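Local coordinates for protein glucose-6-phosphate isomerase (Thermus thermophilus, PDB 1ZZG) that probably catalyses the reversible isomerisation of glucose 6-phosphate to fructose 6-phosphate in glycolysis and gluconeogenesis, at residues 260-269 with 378-389; 37-46 with 181-192. All coordinates share one frame; numbering follows the deposited sequence.

Contact 1 (260-269 with 378-389); sequences WFVQLHDESL and MQHLMWQTAFLG
W260 and M378 open a nearly parallel helix pair, 14° between segment axes, whose closest approach is 10.1 Å. Helices 257-269 and 371-391 follow the parallel strands 244-249 and 360-366 of the mixed sheet and run the same way. At the N-terminal end the contact is Met-aromatic. M378 bends at its last torsion, laying the CE methyl over the middle of the W260 six-membered ring, 3.7 Å from its centroid, with SD farther out above the same face. L381 CD1 meets the edge of the ring at CZ3, and M382 CG meets it separately at CZ2. The indole is put there by a chi1 of 171°, which sets CG opposite the backbone N. With an alanine here, M378 CE would probably lose its aromatic face and a gap would open beside L381 and M382. Farther along, the packing is closest at S268, whose CB stands only 3.4 Å from T385 CG2; a small serine suits this spot, where the two carbons are closer than usual van der Waals contact. L269 closes the C-terminal end, its CD1 reaching L388 CB at 3.7 Å, while its CD2 lies near G389 N and T385 O. The flank with F261, H265 and Q384 is looser and polar. There the amide of Q384 meets the edge of the F261 ring with NE2, the two planes almost perpendicular, while OE1 bonds to T232 on helix 228-238. A water links the side chains here, accepting a hydrogen bond from Q384 NE2 and also bonding H265 ND1. Threonine suits position 385 because its methyl packs while its hydroxyl serves this water: OG1 accepts from it at 3.1 Å and donates to L381 O at 2.8 Å, on the face of that carbonyl opposite T385 N.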
loop_
_atom_site.group_PDB
_atom_site.type_symbol
_atom_site.label_atom_id
_atom_site.label_comp_id
_atom_site.label_asym_id
_atom_site.label_seq_id
_atom_site.Cartn_x
_atom_site.Cartn_y
_atom_site.Cartn_z
ATOM N N TRP A 260 -0.343 -8.540 -1.366
ATOM C CA TRP A 260 -0.104 -9.920 -1.787
ATOM C C TRP A 260 -1.333 -10.450 -2.529
ATOM O O TRP A 260 -1.209 -11.108 -3.569
ATOM C CB TRP A 260 0.176 -10.803 -0.568
ATOM C CG TRP A 260 0.229 -12.268 -0.884
ATOM C CD1 TRP A 260 1.282 -12.965 -1.413
ATOM C CD2 TRP A 260 -0.838 -13.209 -0.727
ATOM N NE1 TRP A 260 0.933 -14.286 -1.597
ATOM C CE2 TRP A 260 -0.362 -14.463 -1.183
ATOM C CE3 TRP A 260 -2.152 -13.116 -0.242
ATOM C CZ2 TRP A 260 -1.157 -15.616 -1.172
ATOM C CZ3 TRP A 260 -2.946 -14.268 -0.228
ATOM C CH2 TRP A 260 -2.442 -15.501 -0.692
ATOM N N PHE A 261 -2.518 -10.163 -1.998
ATOM C CA PHE A 261 -3.748 -10.631 -2.634
ATOM C C PHE A 261 -3.973 -9.971 -3.988
ATOM O O PHE A 261 -4.447 -10.609 -4.938
ATOM C CB PHE A 261 -4.968 -10.365 -1.753
ATOM C CG PHE A 261 -6.265 -10.738 -2.420
ATOM C CD1 PHE A 261 -6.587 -12.078 -2.645
ATOM C CD2 PHE A 261 -7.121 -9.755 -2.905
ATOM C CE1 PHE A 261 -7.739 -12.430 -3.351
ATOM C CE2 PHE A 261 -8.273 -10.093 -3.612
ATOM C CZ PHE A 261 -8.581 -11.435 -3.837
ATOM N N VAL A 262 -3.648 -8.685 -4.077
ATOM C CA VAL A 262 -3.813 -7.962 -5.330
ATOM C C VAL A 262 -3.012 -8.631 -6.455
ATOM O O VAL A 262 -3.527 -8.796 -7.561
ATOM C CB VAL A 262 -3.412 -6.476 -5.169
ATOM C CG1 VAL A 262 -3.413 -5.780 -6.521
ATOM C CG2 VAL A 262 -4.406 -5.778 -4.247
ATOM N N GLN A 263 -1.765 -9.021 -6.187
ATOM C CA GLN A 263 -0.988 -9.702 -7.221
ATOM C C GLN A 263 -1.612 -11.061 -7.511
ATOM O O GLN A 263 -1.741 -11.463 -8.667
ATOM C CB GLN A 263 0.472 -9.940 -6.813
ATOM C CG GLN A 263 1.135 -10.957 -7.750
ATOM C CD GLN A 263 2.609 -11.190 -7.494
ATOM O OE1 GLN A 263 3.064 -11.174 -6.357
ATOM N NE2 GLN A 263 3.361 -11.439 -8.563
ATOM N N LEU A 264 -1.969 -11.785 -6.456
ATOM C CA LEU A 264 -2.570 -13.103 -6.625
ATOM C C LEU A 264 -3.812 -13.022 -7.513
ATOM O O LEU A 264 -3.950 -13.768 -8.481
ATOM C CB LEU A 264 -2.969 -13.689 -5.270
ATOM C CG LEU A 264 -3.742 -15.014 -5.369
ATOM C CD1 LEU A 264 -2.825 -16.097 -5.936
ATOM C CD2 LEU A 264 -4.275 -15.421 -4.007
ATOM N N HIS A 265 -4.712 -12.108 -7.170
ATOM C CA HIS A 265 -5.958 -11.946 -7.912
ATOM C C HIS A 265 -5.779 -11.395 -9.331
ATOM O O HIS A 265 -6.195 -12.023 -10.310
ATOM C CB HIS A 265 -6.904 -11.032 -7.128
ATOM C CG HIS A 265 -8.241 -10.854 -7.775
ATOM N ND1 HIS A 265 -9.244 -11.794 -7.680
ATOM C CD2 HIS A 265 -8.730 -9.854 -8.546
ATOM C CE1 HIS A 265 -10.297 -11.379 -8.366
ATOM N NE2 HIS A 265 -10.010 -10.204 -8.901
ATOM N N ASP A 266 -5.166 -10.220 -9.425
ATOM C CA ASP A 266 -4.924 -9.536 -10.698
ATOM C C ASP A 266 -4.127 -10.337 -11.728
ATOM O O ASP A 266 -4.573 -10.532 -12.849
ATOM C CB ASP A 266 -4.178 -8.220 -10.448
ATOM C CG ASP A 266 -5.078 -7.109 -9.938
ATOM O OD1 ASP A 266 -6.208 -7.393 -9.484
ATOM O OD2 ASP A 266 -4.634 -5.938 -9.984
ATOM N N GLU A 267 -2.933 -10.777 -11.345
ATOM C CA GLU A 267 -2.075 -11.518 -12.258
ATOM C C GLU A 267 -2.638 -12.872 -12.673
ATOM O O GLU A 267 -2.393 -13.332 -13.788
ATOM C CB GLU A 267 -0.687 -11.693 -11.634
ATOM C CG GLU A 267 0.437 -11.593 -12.640
ATOM C CD GLU A 267 1.800 -11.439 -11.993
ATOM O OE1 GLU A 267 2.507 -10.467 -12.334
ATOM O OE2 GLU A 267 2.169 -12.286 -11.151
ATOM N N SER A 268 -3.398 -13.508 -11.786
ATOM C CA SER A 268 -3.972 -14.814 -12.090
ATOM C C SER A 268 -5.205 -14.754 -12.992
ATOM O O SER A 268 -5.305 -15.501 -13.969
ATOM C CB SER A 268 -4.358 -15.550 -10.799
ATOM O OG SER A 268 -3.229 -15.841 -9.992
ATOM N N LEU A 269 -6.129 -13.853 -12.672
ATOM C CA LEU A 269 -7.384 -13.750 -13.406
ATOM C C LEU A 269 -7.532 -12.637 -14.454
ATOM O O LEU A 269 -8.519 -12.614 -15.196
ATOM C CB LEU A 269 -8.526 -13.688 -12.385
ATOM C CG LEU A 269 -8.427 -14.830 -11.356
ATOM C CD1 LEU A 269 -9.447 -14.648 -10.233
ATOM C CD2 LEU A 269 -8.633 -16.165 -12.068
ATOM N N MET A 378 -4.369 -17.361 3.560
ATOM C CA MET A 378 -3.606 -17.284 2.319
ATOM C C MET A 378 -3.830 -18.489 1.405
ATOM O O MET A 378 -4.038 -18.331 0.200
ATOM C CB MET A 378 -2.116 -17.125 2.635
ATOM C CG MET A 378 -1.777 -15.775 3.260
ATOM S SD MET A 378 -0.023 -15.582 3.684
ATOM C CE MET A 378 0.676 -15.287 2.052
ATOM N N GLN A 379 -3.787 -19.691 1.969
ATOM C CA GLN A 379 -3.996 -20.899 1.169
ATOM C C GLN A 379 -5.438 -20.926 0.644
ATOM O O GLN A 379 -5.699 -21.388 -0.469
ATOM C CB GLN A 379 -3.723 -22.153 2.008
ATOM C CG GLN A 379 -3.750 -23.455 1.196
ATOM C CD GLN A 379 -2.482 -23.674 0.387
ATOM O OE1 GLN A 379 -1.650 -22.779 0.263
ATOM N NE2 GLN A 379 -2.333 -24.871 -0.173
ATOM N N HIS A 380 -6.366 -20.430 1.459
ATOM C CA HIS A 380 -7.780 -20.362 1.090
ATOM C C HIS A 380 -7.948 -19.485 -0.146
ATOM O O HIS A 380 -8.687 -19.830 -1.069
ATOM C CB HIS A 380 -8.593 -19.768 2.252
ATOM C CG HIS A 380 -9.990 -19.367 1.881
ATOM N ND1 HIS A 380 -11.105 -20.040 2.333
ATOM C CD2 HIS A 380 -10.451 -18.351 1.109
ATOM C CE1 HIS A 380 -12.191 -19.459 1.853
ATOM N NE2 HIS A 380 -11.822 -18.432 1.108
ATOM N N LEU A 381 -7.269 -18.340 -0.151
ATOM C CA LEU A 381 -7.360 -17.409 -1.268
ATOM C C LEU A 381 -6.723 -17.965 -2.532
ATOM O O LEU A 381 -7.194 -17.696 -3.640
ATOM C CB LEU A 381 -6.731 -16.067 -0.887
ATOM C CG LEU A 381 -7.552 -15.349 0.194
ATOM C CD1 LEU A 381 -6.781 -14.167 0.752
ATOM C CD2 LEU A 381 -8.886 -14.898 -0.396
ATOM N N MET A 382 -5.657 -18.744 -2.377
ATOM C CA MET A 382 -5.025 -19.330 -3.544
ATOM C C MET A 382 -5.997 -20.330 -4.176
ATOM O O MET A 382 -6.100 -20.396 -5.399
ATOM C CB MET A 382 -3.693 -19.991 -3.166
ATOM C CG MET A 382 -2.599 -18.958 -2.896
ATOM S SD MET A 382 -0.931 -19.624 -2.600
ATOM C CE MET A 382 -0.931 -19.756 -0.807
ATOM N N TRP A 383 -6.718 -21.089 -3.349
ATOM C CA TRP A 383 -7.699 -22.045 -3.864
ATOM C C TRP A 383 -8.829 -21.277 -4.540
ATOM O O TRP A 383 -9.263 -21.626 -5.638
ATOM C CB TRP A 383 -8.286 -22.902 -2.743
ATOM C CG TRP A 383 -7.467 -24.091 -2.395
ATOM C CD1 TRP A 383 -6.634 -24.229 -1.324
ATOM C CD2 TRP A 383 -7.418 -25.334 -3.109
ATOM N NE1 TRP A 383 -6.069 -25.488 -1.321
ATOM C CE2 TRP A 383 -6.534 -26.185 -2.406
ATOM C CE3 TRP A 383 -8.038 -25.814 -4.275
ATOM C CZ2 TRP A 383 -6.252 -27.490 -2.826
ATOM C CZ3 TRP A 383 -7.757 -27.118 -4.694
ATOM C CH2 TRP A 383 -6.871 -27.936 -3.969
ATOM N N GLN A 384 -9.315 -20.243 -3.861
ATOM C CA GLN A 384 -10.380 -19.405 -4.398
ATOM C C GLN A 384 -9.992 -18.954 -5.793
ATOM O O GLN A 384 -10.772 -19.057 -6.732
ATOM C CB GLN A 384 -10.578 -18.176 -3.513
ATOM C CG GLN A 384 -11.367 -17.050 -4.161
ATOM C CD GLN A 384 -11.462 -15.835 -3.262
ATOM O OE1 GLN A 384 -12.077 -15.885 -2.199
ATOM N NE2 GLN A 384 -10.840 -14.732 -3.681
ATOM N N THR A 385 -8.765 -18.457 -5.913
ATOM C CA THR A 385 -8.254 -17.975 -7.185
ATOM C C THR A 385 -8.149 -19.082 -8.238
ATOM O O THR A 385 -8.518 -18.875 -9.399
ATOM C CB THR A 385 -6.880 -17.307 -6.987
ATOM O OG1 THR A 385 -7.007 -16.237 -6.037
ATOM C CG2 THR A 385 -6.361 -16.754 -8.305
ATOM N N ALA A 386 -7.654 -20.252 -7.845
ATOM C CA ALA A 386 -7.536 -21.360 -8.793
ATOM C C ALA A 386 -8.928 -21.799 -9.265
ATOM O O ALA A 386 -9.128 -22.071 -10.450
ATOM C CB ALA A 386 -6.785 -22.538 -8.154
ATOM N N PHE A 387 -9.890 -21.867 -8.348
ATOM C CA PHE A 387 -11.253 -22.249 -8.728
ATOM C C PHE A 387 -11.812 -21.235 -9.732
ATOM O O PHE A 387 -12.455 -21.607 -10.722
ATOM C CB PHE A 387 -12.180 -22.320 -7.500
ATOM C CG PHE A 387 -11.922 -23.507 -6.593
ATOM C CD1 PHE A 387 -11.678 -24.773 -7.125
ATOM C CD2 PHE A 387 -11.963 -23.361 -5.206
ATOM C CE1 PHE A 387 -11.479 -25.885 -6.287
ATOM C CE2 PHE A 387 -11.767 -24.460 -4.360
ATOM C CZ PHE A 387 -11.525 -25.725 -4.903
ATOM N N LEU A 388 -11.576 -19.951 -9.466
ATOM C CA LEU A 388 -12.038 -18.898 -10.365
ATOM C C LEU A 388 -11.389 -19.032 -11.743
ATOM O O LEU A 388 -11.978 -18.654 -12.759
ATOM C CB LEU A 388 -11.734 -17.519 -9.771
ATOM C CG LEU A 388 -12.727 -17.078 -8.696
ATOM C CD1 LEU A 388 -12.255 -15.798 -8.010
ATOM C CD2 LEU A 388 -14.086 -16.878 -9.356
ATOM N N GLY A 389 -10.176 -19.569 -11.782
ATOM C CA GLY A 389 -9.510 -19.754 -13.062
ATOM C C GLY A 389 -10.336 -20.684 -13.936
ATOM O O GLY A 389 -10.410 -20.514 -15.158
HETATM O O HOH W 1 -9.399 -14.341 -6.110
#

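Contact 2 (37-46 with 181-192); sequences PGSMLGWMDL and PKEVGGRFSALS
A type I beta turn, P181 to V184, presses E183 against the loop 37-46, where the carboxylate gathers backbone N-H groups. E183 OE2 takes the N-H of G38 on its syn side, with G38 N at 2.8 Å and the bond nearly straight (165°). E183 OE1 takes that of M40, with M40 N at 2.9 Å. A bend at chi2 (-58°) curls the acid back to these amides, and glutamate suits the place because its two oxygens serve two donors, which probably ease its negative charge. E183 O adds a third link, accepting from G42 N at 2.9 Å with the donor above the carbonyl plane. At G42 a CB would collide with E183 O and V184 CG2. M40 folds its chain round so that CE rests 3.6 Å from G185 N, and a water joins M40 O to that same N. Here the loop after strand 176-179 of the parallel sheet leads into helix 193-201, whose N-cap is S192, with OG bonded to V194 N. Deeper in, W43 and F188 form an offset stack, the five-membered ring and the phenyl 4.4 Å apart at their centroids with planes at 25°; M44 CG lies over the other face of the indole. L46 reaches tip to tip toward V184, its CD2 4.1 Å from CG2 and also touching P181 CG, while a water joins L46 O to L191 O.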
loop_
_atom_site.group_PDB
_atom_site.type_symbol
_atom_site.label_atom_id
_atom_site.label_comp_id
_atom_site.label_asym_id
_atom_site.label_seq_id
_atom_site.Cartn_x
_atom_site.Cartn_y
_atom_site.Cartn_z
ATOM N N PRO A 37 2.693 -32.858 -15.444
ATOM C CA PRO A 37 3.803 -31.904 -15.385
ATOM C C PRO A 37 3.435 -30.573 -16.039
ATOM O O PRO A 37 2.776 -30.545 -17.080
ATOM C CB PRO A 37 4.915 -32.631 -16.135
ATOM C CG PRO A 37 4.655 -34.063 -15.783
ATOM C CD PRO A 37 3.152 -34.164 -15.953
ATOM N N GLY A 38 3.849 -29.475 -15.412
ATOM C CA GLY A 38 3.567 -28.159 -15.957
ATOM C C GLY A 38 2.199 -27.582 -15.629
ATOM O O GLY A 38 1.808 -26.572 -16.203
ATOM N N SER A 39 1.465 -28.208 -14.713
ATOM C CA SER A 39 0.146 -27.697 -14.353
ATOM C C SER A 39 0.257 -26.534 -13.362
ATOM O O SER A 39 -0.721 -25.830 -13.099
ATOM C CB SER A 39 -0.719 -28.817 -13.766
ATOM O OG SER A 39 -0.161 -29.327 -12.571
ATOM N N MET A 40 1.453 -26.341 -12.814
ATOM C CA MET A 40 1.711 -25.255 -11.865
ATOM C C MET A 40 0.813 -25.276 -10.621
ATOM O O MET A 40 0.451 -24.226 -10.090
ATOM C CB MET A 40 1.575 -23.908 -12.586
ATOM C CG MET A 40 2.506 -23.748 -13.784
ATOM S SD MET A 40 4.241 -24.083 -13.365
ATOM C CE MET A 40 4.647 -22.646 -12.358
ATOM N N LEU A 41 0.475 -26.475 -10.151
ATOM C CA LEU A 41 -0.375 -26.639 -8.976
ATOM C C LEU A 41 0.405 -27.092 -7.736
ATOM O O LEU A 41 -0.188 -27.553 -6.760
ATOM C CB LEU A 41 -1.491 -27.650 -9.284
ATOM C CG LEU A 41 -2.361 -27.297 -10.501
ATOM C CD1 LEU A 41 -3.475 -28.327 -10.666
ATOM C CD2 LEU A 41 -2.947 -25.911 -10.322
ATOM N N GLY A 42 1.730 -26.951 -7.779
ATOM C CA GLY A 42 2.567 -27.357 -6.660
ATOM C C GLY A 42 2.267 -26.650 -5.344
ATOM O O GLY A 42 2.645 -27.133 -4.277
ATOM N N TRP A 43 1.600 -25.503 -5.408
ATOM C CA TRP A 43 1.270 -24.760 -4.191
ATOM C C TRP A 43 0.300 -25.521 -3.291
ATOM O O TRP A 43 0.149 -25.195 -2.114
ATOM C CB TRP A 43 0.687 -23.388 -4.534
ATOM C CG TRP A 43 -0.401 -23.435 -5.550
ATOM C CD1 TRP A 43 -0.264 -23.325 -6.904
ATOM C CD2 TRP A 43 -1.794 -23.639 -5.301
ATOM N NE1 TRP A 43 -1.490 -23.448 -7.514
ATOM C CE2 TRP A 43 -2.446 -23.642 -6.553
ATOM C CE3 TRP A 43 -2.558 -23.820 -4.139
ATOM C CZ2 TRP A 43 -3.826 -23.819 -6.678
ATOM C CZ3 TRP A 43 -3.932 -23.996 -4.263
ATOM C CH2 TRP A 43 -4.551 -23.994 -5.525
ATOM N N MET A 44 -0.359 -26.537 -3.838
ATOM C CA MET A 44 -1.287 -27.336 -3.041
ATOM C C MET A 44 -0.499 -28.270 -2.128
ATOM O O MET A 44 -0.967 -28.648 -1.055
ATOM C CB MET A 44 -2.179 -28.192 -3.943
ATOM C CG MET A 44 -3.021 -27.426 -4.943
ATOM S SD MET A 44 -3.917 -28.573 -6.028
ATOM C CE MET A 44 -4.858 -27.434 -7.029
ATOM N N ASP A 45 0.710 -28.623 -2.557
ATOM C CA ASP A 45 1.546 -29.560 -1.812
ATOM C C ASP A 45 2.530 -28.963 -0.813
ATOM O O ASP A 45 3.029 -29.671 0.062
ATOM C CB ASP A 45 2.291 -30.444 -2.807
ATOM C CG ASP A 45 1.364 -31.017 -3.871
ATOM O OD1 ASP A 45 0.419 -31.749 -3.503
ATOM O OD2 ASP A 45 1.568 -30.722 -5.069
ATOM N N LEU A 46 2.812 -27.670 -0.934
ATOM C CA LEU A 46 3.742 -27.016 -0.019
ATOM C C LEU A 46 3.423 -27.237 1.464
ATOM O O LEU A 46 4.333 -27.397 2.276
ATOM C CB LEU A 46 3.809 -25.515 -0.310
ATOM C CG LEU A 46 4.430 -25.120 -1.649
ATOM C CD1 LEU A 46 4.312 -23.611 -1.831
ATOM C CD2 LEU A 46 5.893 -25.553 -1.699
ATOM N N PRO A 181 9.911 -24.921 -5.848
ATOM C CA PRO A 181 9.495 -26.055 -6.676
ATOM C C PRO A 181 9.111 -25.655 -8.098
ATOM O O PRO A 181 8.476 -24.626 -8.323
ATOM C CB PRO A 181 8.311 -26.635 -5.905
ATOM C CG PRO A 181 8.630 -26.289 -4.488
ATOM C CD PRO A 181 9.140 -24.874 -4.594
ATOM N N LYS A 182 9.504 -26.487 -9.053
ATOM C CA LYS A 182 9.198 -26.244 -10.455
ATOM C C LYS A 182 7.713 -25.945 -10.673
ATOM O O LYS A 182 7.359 -25.013 -11.398
ATOM C CB LYS A 182 9.602 -27.464 -11.286
ATOM C CG LYS A 182 9.332 -27.310 -12.774
ATOM C CD LYS A 182 9.682 -28.585 -13.530
ATOM C CE LYS A 182 9.423 -28.416 -15.019
ATOM N NZ LYS A 182 9.643 -29.687 -15.769
ATOM N N GLU A 183 6.849 -26.735 -10.042
ATOM C CA GLU A 183 5.399 -26.568 -10.192
ATOM C C GLU A 183 4.779 -25.450 -9.347
ATOM O O GLU A 183 3.551 -25.337 -9.266
ATOM C CB GLU A 183 4.681 -27.887 -9.882
ATOM C CG GLU A 183 5.031 -29.050 -10.810
ATOM C CD GLU A 183 4.746 -28.757 -12.277
ATOM O OE1 GLU A 183 3.797 -27.997 -12.569
ATOM O OE2 GLU A 183 5.461 -29.303 -13.145
ATOM N N VAL A 184 5.619 -24.627 -8.726
ATOM C CA VAL A 184 5.143 -23.517 -7.897
ATOM C C VAL A 184 5.440 -22.161 -8.541
ATOM O O VAL A 184 6.594 -21.734 -8.609
ATOM C CB VAL A 184 5.793 -23.545 -6.485
ATOM C CG1 VAL A 184 5.410 -22.289 -5.700
ATOM C CG2 VAL A 184 5.345 -24.787 -5.733
ATOM N N GLY A 185 4.394 -21.485 -9.005
ATOM C CA GLY A 185 4.577 -20.185 -9.622
ATOM C C GLY A 185 4.918 -19.112 -8.599
ATOM O O GLY A 185 4.617 -19.246 -7.413
ATOM N N GLY A 186 5.550 -18.040 -9.061
ATOM C CA GLY A 186 5.927 -16.956 -8.169
ATOM C C GLY A 186 4.855 -16.432 -7.225
ATOM O O GLY A 186 5.067 -16.395 -6.010
ATOM N N ARG A 187 3.701 -16.025 -7.754
ATOM C CA ARG A 187 2.662 -15.484 -6.881
ATOM C C ARG A 187 2.013 -16.518 -5.978
ATOM O O ARG A 187 1.238 -16.163 -5.096
ATOM C CB ARG A 187 1.590 -14.743 -7.695
ATOM C CG ARG A 187 0.964 -15.549 -8.802
ATOM C CD ARG A 187 -0.007 -14.694 -9.617
ATOM N NE ARG A 187 -0.516 -15.463 -10.744
ATOM C CZ ARG A 187 0.092 -15.572 -11.919
ATOM N NH1 ARG A 187 1.240 -14.942 -12.147
ATOM N NH2 ARG A 187 -0.434 -16.349 -12.856
ATOM N N PHE A 188 2.336 -17.790 -6.190
ATOM C CA PHE A 188 1.795 -18.882 -5.375
ATOM C C PHE A 188 2.912 -19.493 -4.524
ATOM O O PHE A 188 2.750 -20.584 -3.979
ATOM C CB PHE A 188 1.228 -19.986 -6.278
ATOM C CG PHE A 188 -0.070 -19.632 -6.946
ATOM C CD1 PHE A 188 -1.286 -19.951 -6.347
ATOM C CD2 PHE A 188 -0.082 -18.988 -8.177
ATOM C CE1 PHE A 188 -2.491 -19.636 -6.966
ATOM C CE2 PHE A 188 -1.285 -18.667 -8.806
ATOM C CZ PHE A 188 -2.489 -18.994 -8.196
ATOM N N SER A 189 4.029 -18.781 -4.397
ATOM C CA SER A 189 5.189 -19.304 -3.675
ATOM C C SER A 189 5.389 -18.905 -2.219
ATOM O O SER A 189 6.419 -19.239 -1.644
ATOM C CB SER A 189 6.468 -18.930 -4.431
ATOM O OG SER A 189 6.810 -17.565 -4.196
ATOM N N ALA A 190 4.434 -18.210 -1.614
ATOM C CA ALA A 190 4.605 -17.762 -0.233
ATOM C C ALA A 190 4.969 -18.828 0.801
ATOM O O ALA A 190 5.734 -18.553 1.725
ATOM C CB ALA A 190 3.364 -17.014 0.230
ATOM N N LEU A 191 4.434 -20.037 0.658
ATOM C CA LEU A 191 4.718 -21.074 1.633
ATOM C C LEU A 191 5.894 -21.982 1.267
ATOM O O LEU A 191 6.083 -23.039 1.868
ATOM C CB LEU A 191 3.448 -21.889 1.917
ATOM C CG LEU A 191 2.248 -21.007 2.320
ATOM C CD1 LEU A 191 1.071 -21.869 2.770
ATOM C CD2 LEU A 191 2.661 -20.067 3.443
ATOM N N SER A 192 6.677 -21.568 0.277
ATOM C CA SER A 192 7.874 -22.313 -0.103
ATOM C C SER A 192 8.980 -21.573 0.664
ATOM O O SER A 192 8.682 -20.694 1.478
ATOM C CB SER A 192 8.119 -22.224 -1.615
ATOM O OG SER A 192 8.609 -20.951 -1.999
HETATM O O HOH W 2 1.518 -21.747 -9.389
HETATM O O HOH W 3 6.657 -25.742 2.497
#

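How the contacts relate
The segments come in the order 37-46, 181-192, 260-269, 378-389, so contact 2 closes before contact 1 opens, and their centres lie 13 Å apart. Contact 1 pairs two helices associated with the mixed sheet; contact 2 joins two loops, one of them leaving the parallel sheet. They meet directly: R187 of contact 2 forms a salt bridge from NH1 to E267 OE2, 3.0 Å, and probably a hydrogen bond from NE to S268 OG. W43 packs on A386, and F188 lies on L264, S268 and M382, across both helices. Since E267 is the predicted proton donor, the loop 181-192 ties the parallel-sheet side to a probable active-site helix.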